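Local coordinates for sensor protein (Pseudomonas syringae pv. tomato, PDB 2R8R) that probably passes phosphate from ATP to a protein histidine as a membrane-bound two-component kinase, of which this is the N-terminal sensor region, at residues L7-A13 and V120-V126; G16-A22 and L161-P165. All blocks are in the same frame, centred on the assembly; numbering follows the deposited sequence.

How the contacts relate
Contact 1 pairs two adjacent inner strands of the parallel sheet; contact 2 sets the loop and first helical turn that follow strand 7-12 against the chain leaving edge strand 158-161. Their centres lie about 10 Å apart and they meet directly. A probable hydrogen bond joins I162 N to L11 O (2.8 Å), tying the two contacts together, and the K19 chain runs past the end of strand 119-125, with CD 3.5 Å from V124 O. Both converge on a sulfate, probably from the crystallisation liquor: contact 2 grips it, while in contact 1 the N125 side chain lies about 5 Å from it at the nearest atoms. The site is consistent with a nucleotide-phosphate pocket.

Contact 1: residues L7-A13 and V120-V126; sequences LKVFLGA and VYTTVNV
L7, V9 and L11 lie beside V120, T122 and V124 on one face of two parallel strands, and this face is tightly packed and buried. CG1 of V124, placed between its backbone N and carbonyl carbon (chi1 75°), reaches back to V9 CG1 at 3.6 Å and also meets L11 CD1. L7 CD1 touches both V120 CG1 and T122 CG2, 3.7 Å from each; the T122 hydroxyl turns instead to V90 O. Backbone bonds join the strands in parallel register, the F10 N to T122 O bond being 2.8 Å long. At the C-terminal end G12 O accepts from V126 N and, weakly at 3.5 Å, from N125 ND2. The other face is looser toward its start. F10 turns its edge to the face of Y121 in an offset edge-to-face pair, planes at 65° and centroids 5.8 Å apart, while T122 O lies in the F10 ring plane, 3.4 Å from CD2. The extended K8 chain crosses Y121, its CD 4.1 Å above the ring plane and toward the rim. K8 NZ makes at most a long, weak cation-pi attraction to the ring; a water between K8 NZ and Y121 OH, 3.0 Å from OH, lies at this partly exposed end. Strand 158-161 pairs with the far edge of strand 7-12, helix 19-32 covers F10 and Y121, and helix 194-209 packs on L11 and V126.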
loop_
_atom_site.group_PDB
_atom_site.type_symbol
_atom_site.label_atom_id
_atom_site.label_comp_id
_atom_site.label_asym_id
_atom_site.label_seq_id
_atom_site.Cartn_x
_atom_site.Cartn_y
_atom_site.Cartn_z
ATOM N N LEU A 7 2.604 13.226 3.668
ATOM C CA LEU A 7 2.086 11.936 3.225
ATOM C C LEU A 7 1.173 12.084 2.019
ATOM O O LEU A 7 0.200 12.841 2.067
ATOM C CB LEU A 7 1.257 11.289 4.349
ATOM C CG LEU A 7 0.797 9.825 4.198
ATOM C CD1 LEU A 7 1.969 8.794 3.944
ATOM C CD2 LEU A 7 -0.061 9.468 5.439
ATOM N N LYS A 8 1.469 11.308 0.970
ATOM C CA LYS A 8 0.584 11.085 -0.165
ATOM C C LYS A 8 0.146 9.609 -0.213
ATOM O O LYS A 8 0.977 8.703 -0.272
ATOM C CB LYS A 8 1.267 11.506 -1.470
ATOM C CG LYS A 8 0.363 11.441 -2.691
ATOM C CD LYS A 8 1.075 11.877 -3.955
ATOM C CE LYS A 8 0.064 11.927 -5.152
ATOM N NZ LYS A 8 0.650 12.239 -6.550
ATOM N N VAL A 9 -1.169 9.386 -0.173
ATOM C CA VAL A 9 -1.754 8.054 -0.211
ATOM C C VAL A 9 -2.335 7.821 -1.586
ATOM O O VAL A 9 -3.159 8.610 -2.041
ATOM C CB VAL A 9 -2.895 7.901 0.827
ATOM C CG1 VAL A 9 -3.534 6.428 0.830
ATOM C CG2 VAL A 9 -2.412 8.350 2.214
ATOM N N PHE A 10 -1.887 6.749 -2.241
ATOM C CA PHE A 10 -2.527 6.230 -3.462
ATOM C C PHE A 10 -3.556 5.211 -3.022
ATOM O O PHE A 10 -3.201 4.129 -2.582
ATOM C CB PHE A 10 -1.500 5.622 -4.388
ATOM C CG PHE A 10 -0.484 6.621 -4.904
ATOM C CD1 PHE A 10 -0.623 7.196 -6.191
ATOM C CD2 PHE A 10 0.609 7.010 -4.114
ATOM C CE1 PHE A 10 0.339 8.126 -6.663
ATOM C CE2 PHE A 10 1.569 7.943 -4.589
ATOM C CZ PHE A 10 1.444 8.478 -5.862
ATOM N N LEU A 11 -4.827 5.607 -3.100
ATOM C CA LEU A 11 -5.965 4.808 -2.658
ATOM C C LEU A 11 -6.565 4.007 -3.807
ATOM O O LEU A 11 -6.734 4.543 -4.909
ATOM C CB LEU A 11 -7.055 5.704 -2.081
ATOM C CG LEU A 11 -8.400 5.059 -1.670
ATOM C CD1 LEU A 11 -8.216 4.116 -0.439
ATOM C CD2 LEU A 11 -9.458 6.175 -1.401
ATOM N N GLY A 12 -6.920 2.745 -3.541
ATOM C CA GLY A 12 -7.516 1.875 -4.540
ATOM C C GLY A 12 -8.628 1.029 -3.937
ATOM O O GLY A 12 -8.685 0.878 -2.720
ATOM N N ALA A 13 -9.493 0.461 -4.802
ATOM C CA ALA A 13 -10.612 -0.414 -4.402
ATOM C C ALA A 13 -10.173 -1.855 -4.040
ATOM O O ALA A 13 -10.832 -2.538 -3.264
ATOM C CB ALA A 13 -11.651 -0.478 -5.528
ATOM N N VAL A 120 6.571 10.907 2.572
ATOM C CA VAL A 120 6.199 9.538 2.324
ATOM C C VAL A 120 5.102 9.394 1.272
ATOM O O VAL A 120 4.087 10.098 1.308
ATOM C CB VAL A 120 5.782 8.787 3.626
ATOM C CG1 VAL A 120 5.356 7.366 3.260
ATOM C CG2 VAL A 120 6.941 8.756 4.680
ATOM N N TYR A 121 5.326 8.477 0.327
ATOM C CA TYR A 121 4.261 7.995 -0.594
ATOM C C TYR A 121 3.879 6.600 -0.117
ATOM O O TYR A 121 4.741 5.816 0.271
ATOM C CB TYR A 121 4.755 7.884 -2.049
ATOM C CG TYR A 121 4.957 9.183 -2.835
ATOM C CD1 TYR A 121 4.822 10.426 -2.251
ATOM C CD2 TYR A 121 5.322 9.134 -4.196
ATOM C CE1 TYR A 121 5.037 11.604 -2.984
ATOM C CE2 TYR A 121 5.521 10.299 -4.931
ATOM C CZ TYR A 121 5.365 11.534 -4.316
ATOM O OH TYR A 121 5.548 12.679 -5.066
ATOM N N THR A 122 2.583 6.310 -0.119
ATOM C CA THR A 122 2.084 5.014 0.348
ATOM C C THR A 122 0.877 4.574 -0.460
ATOM O O THR A 122 0.274 5.363 -1.165
ATOM C CB THR A 122 1.768 5.026 1.912
ATOM O OG1 THR A 122 1.648 3.679 2.390
ATOM C CG2 THR A 122 0.485 5.807 2.254
ATOM N N THR A 123 0.555 3.294 -0.369
ATOM C CA THR A 123 -0.618 2.719 -1.035
ATOM C C THR A 123 -1.506 2.045 0.005
ATOM O O THR A 123 -1.019 1.535 1.015
ATOM C CB THR A 123 -0.188 1.697 -2.059
ATOM O OG1 THR A 123 0.439 0.623 -1.368
ATOM C CG2 THR A 123 0.814 2.322 -3.058
ATOM N N VAL A 124 -2.814 2.068 -0.230
ATOM C CA VAL A 124 -3.726 1.329 0.586
ATOM C C VAL A 124 -4.983 0.991 -0.216
ATOM O O VAL A 124 -5.442 1.806 -1.028
ATOM C CB VAL A 124 -4.093 2.121 1.848
ATOM C CG1 VAL A 124 -5.086 3.297 1.526
ATOM C CG2 VAL A 124 -4.622 1.171 2.959
ATOM N N ASN A 125 -5.525 -0.209 0.026
ATOM C CA ASN A 125 -6.876 -0.585 -0.442
ATOM C C ASN A 125 -7.954 -0.149 0.533
ATOM O O ASN A 125 -7.750 -0.175 1.733
ATOM C CB ASN A 125 -6.977 -2.077 -0.702
ATOM C CG ASN A 125 -6.235 -2.484 -1.916
ATOM O OD1 ASN A 125 -5.473 -3.467 -1.915
ATOM N ND2 ASN A 125 -6.394 -1.712 -2.954
ATOM N N VAL A 126 -9.106 0.235 0.002
ATOM C CA VAL A 126 -10.146 0.866 0.810
ATOM C C VAL A 126 -10.683 -0.023 1.936
ATOM O O VAL A 126 -11.136 0.502 2.948
ATOM C CB VAL A 126 -11.304 1.366 -0.064
ATOM C CG1 VAL A 126 -12.136 0.211 -0.591
ATOM C CG2 VAL A 126 -12.125 2.327 0.722
HETATM O O HOH W 1 2.958 12.986 -6.609
#

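Contact 2: residues G16-A22 and L161-P165; sequences GVGKTYA and LIDLP. With SO4 (sulfate ion), chain C.
V17 and L164 approach to 5.4 Å between CA atoms, and K19 and I162 to 6.0 Å, as the loop that ends in G18, the N-cap of helix 19-32, passes the chain leaving strand 158-161 in the opposite direction. I162 buries the largest area of any residue here. Its CG2, anti to the backbone N, lies 3.4 Å from V17 O and against the G18 carbonyl carbon; CD1 presses on A22 CB at 3.5 Å, tight for two carbons. V17 and L164 slide past each other, with V17 CG1 3.9 Å from L164 CB, and L164 CD2 reaches the carbonyl of G16. Helix 166-174 covers this pair through L169, while D163 turns from the contact to a salt bridge with R201. The loop wraps a sulfate with its amides. G16 N bonds sulfate O1 at 3.0 Å and nearly straight (173°), T20 N bonds sulfate O4 equally long, and K19 N bonds sulfate O3. G18 N gives its stronger bond to sulfate O2 at 3.1 Å. Bends at chi3 and chi4 (-65° and -57°) curl the K19 chain so that NZ also donates to O3. Four amides and the K19 ammonium at a helix N-terminus would probably stabilise the anion's charge. Strand, glycine-rich loop and helix closing round an oxyanion are consistent with the Walker A P-loop expected in this P-loop NTPase clan, the sulfate probably marking the nucleotide-phosphate site.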
loop_
_atom_site.group_PDB
_atom_site.type_symbol
_atom_site.label_atom_id
_atom_site.label_comp_id
_atom_site.label_asym_id
_atom_site.label_seq_id
_atom_site.Cartn_x
_atom_site.Cartn_y
_atom_site.Cartn_z
ATOM N N GLY A 16 -4.568 -4.976 -7.650
ATOM C CA GLY A 16 -4.522 -5.053 -9.090
ATOM C C GLY A 16 -4.987 -3.820 -9.824
ATOM O O GLY A 16 -4.998 -3.831 -11.032
ATOM N N VAL A 17 -5.361 -2.756 -9.114
ATOM C CA VAL A 17 -5.859 -1.540 -9.767
ATOM C C VAL A 17 -4.755 -0.598 -10.250
ATOM O O VAL A 17 -5.021 0.307 -11.033
ATOM C CB VAL A 17 -6.914 -0.788 -8.891
ATOM C CG1 VAL A 17 -8.139 -1.689 -8.688
ATOM C CG2 VAL A 17 -6.294 -0.259 -7.540
ATOM N N GLY A 18 -3.513 -0.863 -9.847
ATOM C CA GLY A 18 -2.356 -0.074 -10.281
ATOM C C GLY A 18 -1.804 0.937 -9.304
ATOM O O GLY A 18 -1.124 1.862 -9.688
ATOM N N LYS A 19 -2.068 0.747 -8.033
ATOM C CA LYS A 19 -1.588 1.668 -6.974
ATOM C C LYS A 19 -0.072 1.786 -6.924
ATOM O O LYS A 19 0.478 2.901 -6.914
ATOM C CB LYS A 19 -2.048 1.183 -5.602
ATOM C CG LYS A 19 -3.539 1.140 -5.358
ATOM C CD LYS A 19 -3.830 0.671 -3.890
ATOM C CE LYS A 19 -3.411 -0.792 -3.551
ATOM N NZ LYS A 19 -4.098 -1.774 -4.496
ATOM N N THR A 20 0.606 0.633 -6.871
ATOM C CA THR A 20 2.064 0.622 -6.772
ATOM C C THR A 20 2.746 1.213 -7.991
ATOM O O THR A 20 3.642 2.032 -7.860
ATOM C CB THR A 20 2.597 -0.774 -6.570
ATOM O OG1 THR A 20 2.123 -1.232 -5.321
ATOM C CG2 THR A 20 4.098 -0.772 -6.523
ATOM N N TYR A 21 2.288 0.828 -9.175
ATOM C CA TYR A 21 2.789 1.410 -10.405
ATOM C C TYR A 21 2.637 2.952 -10.400
ATOM O O TYR A 21 3.580 3.668 -10.757
ATOM C CB TYR A 21 2.056 0.795 -11.600
ATOM C CG TYR A 21 2.637 1.211 -12.940
ATOM C CD1 TYR A 21 3.697 0.504 -13.481
ATOM C CD2 TYR A 21 2.128 2.282 -13.667
ATOM C CE1 TYR A 21 4.252 0.831 -14.682
ATOM C CE2 TYR A 21 2.695 2.626 -14.906
ATOM C CZ TYR A 21 3.769 1.883 -15.387
ATOM O OH TYR A 21 4.397 2.136 -16.600
ATOM N N ALA A 22 1.458 3.446 -10.018
ATOM C CA ALA A 22 1.205 4.886 -9.913
ATOM C C ALA A 22 2.173 5.569 -8.937
ATOM O O ALA A 22 2.762 6.602 -9.258
ATOM C CB ALA A 22 -0.249 5.183 -9.536
ATOM N N LEU A 161 -6.959 8.880 -5.820
ATOM C CA LEU A 161 -7.689 7.654 -6.215
ATOM C C LEU A 161 -7.161 7.044 -7.501
ATOM O O LEU A 161 -7.092 7.712 -8.532
ATOM C CB LEU A 161 -9.199 7.951 -6.363
ATOM C CG LEU A 161 -10.149 6.778 -6.651
ATOM C CD1 LEU A 161 -10.067 5.740 -5.534
ATOM C CD2 LEU A 161 -11.615 7.325 -6.889
ATOM N N ILE A 162 -6.736 5.780 -7.411
ATOM C CA ILE A 162 -6.298 4.992 -8.553
ATOM C C ILE A 162 -7.485 4.066 -8.840
ATOM O O ILE A 162 -7.851 3.219 -8.028
ATOM C CB ILE A 162 -4.994 4.213 -8.276
ATOM C CG1 ILE A 162 -3.903 5.180 -7.782
ATOM C CG2 ILE A 162 -4.562 3.347 -9.489
ATOM C CD1 ILE A 162 -3.485 6.194 -8.769
ATOM N N ASP A 163 -8.109 4.291 -9.990
ATOM C CA ASP A 163 -9.380 3.681 -10.327
ATOM C C ASP A 163 -9.175 2.686 -11.484
ATOM O O ASP A 163 -8.294 2.856 -12.316
ATOM C CB ASP A 163 -10.368 4.793 -10.690
ATOM C CG ASP A 163 -11.742 4.293 -11.031
ATOM O OD1 ASP A 163 -12.300 3.435 -10.311
ATOM O OD2 ASP A 163 -12.305 4.829 -11.998
ATOM N N LEU A 164 -9.982 1.647 -11.504
ATOM C CA LEU A 164 -9.980 0.663 -12.564
ATOM C C LEU A 164 -11.356 0.011 -12.591
ATOM O O LEU A 164 -11.852 -0.383 -11.550
ATOM C CB LEU A 164 -8.868 -0.368 -12.316
ATOM C CG LEU A 164 -8.529 -1.267 -13.511
ATOM C CD1 LEU A 164 -7.675 -0.498 -14.565
ATOM C CD2 LEU A 164 -7.899 -2.563 -13.087
ATOM N N PRO A 165 -11.984 -0.123 -13.785
ATOM C CA PRO A 165 -13.259 -0.902 -13.844
ATOM C C PRO A 165 -13.175 -2.352 -13.330
ATOM O O PRO A 165 -12.212 -3.093 -13.648
ATOM C CB PRO A 165 -13.578 -0.915 -15.339
ATOM C CG PRO A 165 -12.839 0.320 -15.887
ATOM C CD PRO A 165 -11.578 0.355 -15.121
HETATM S S SO4 C . -1.926 -2.664 -7.119
HETATM O O1 SO4 C . -2.182 -3.807 -6.285
HETATM O O2 SO4 C . -1.727 -2.970 -8.498
HETATM O O3 SO4 C . -3.106 -1.841 -6.836
HETATM O O4 SO4 C . -0.617 -2.111 -6.745
#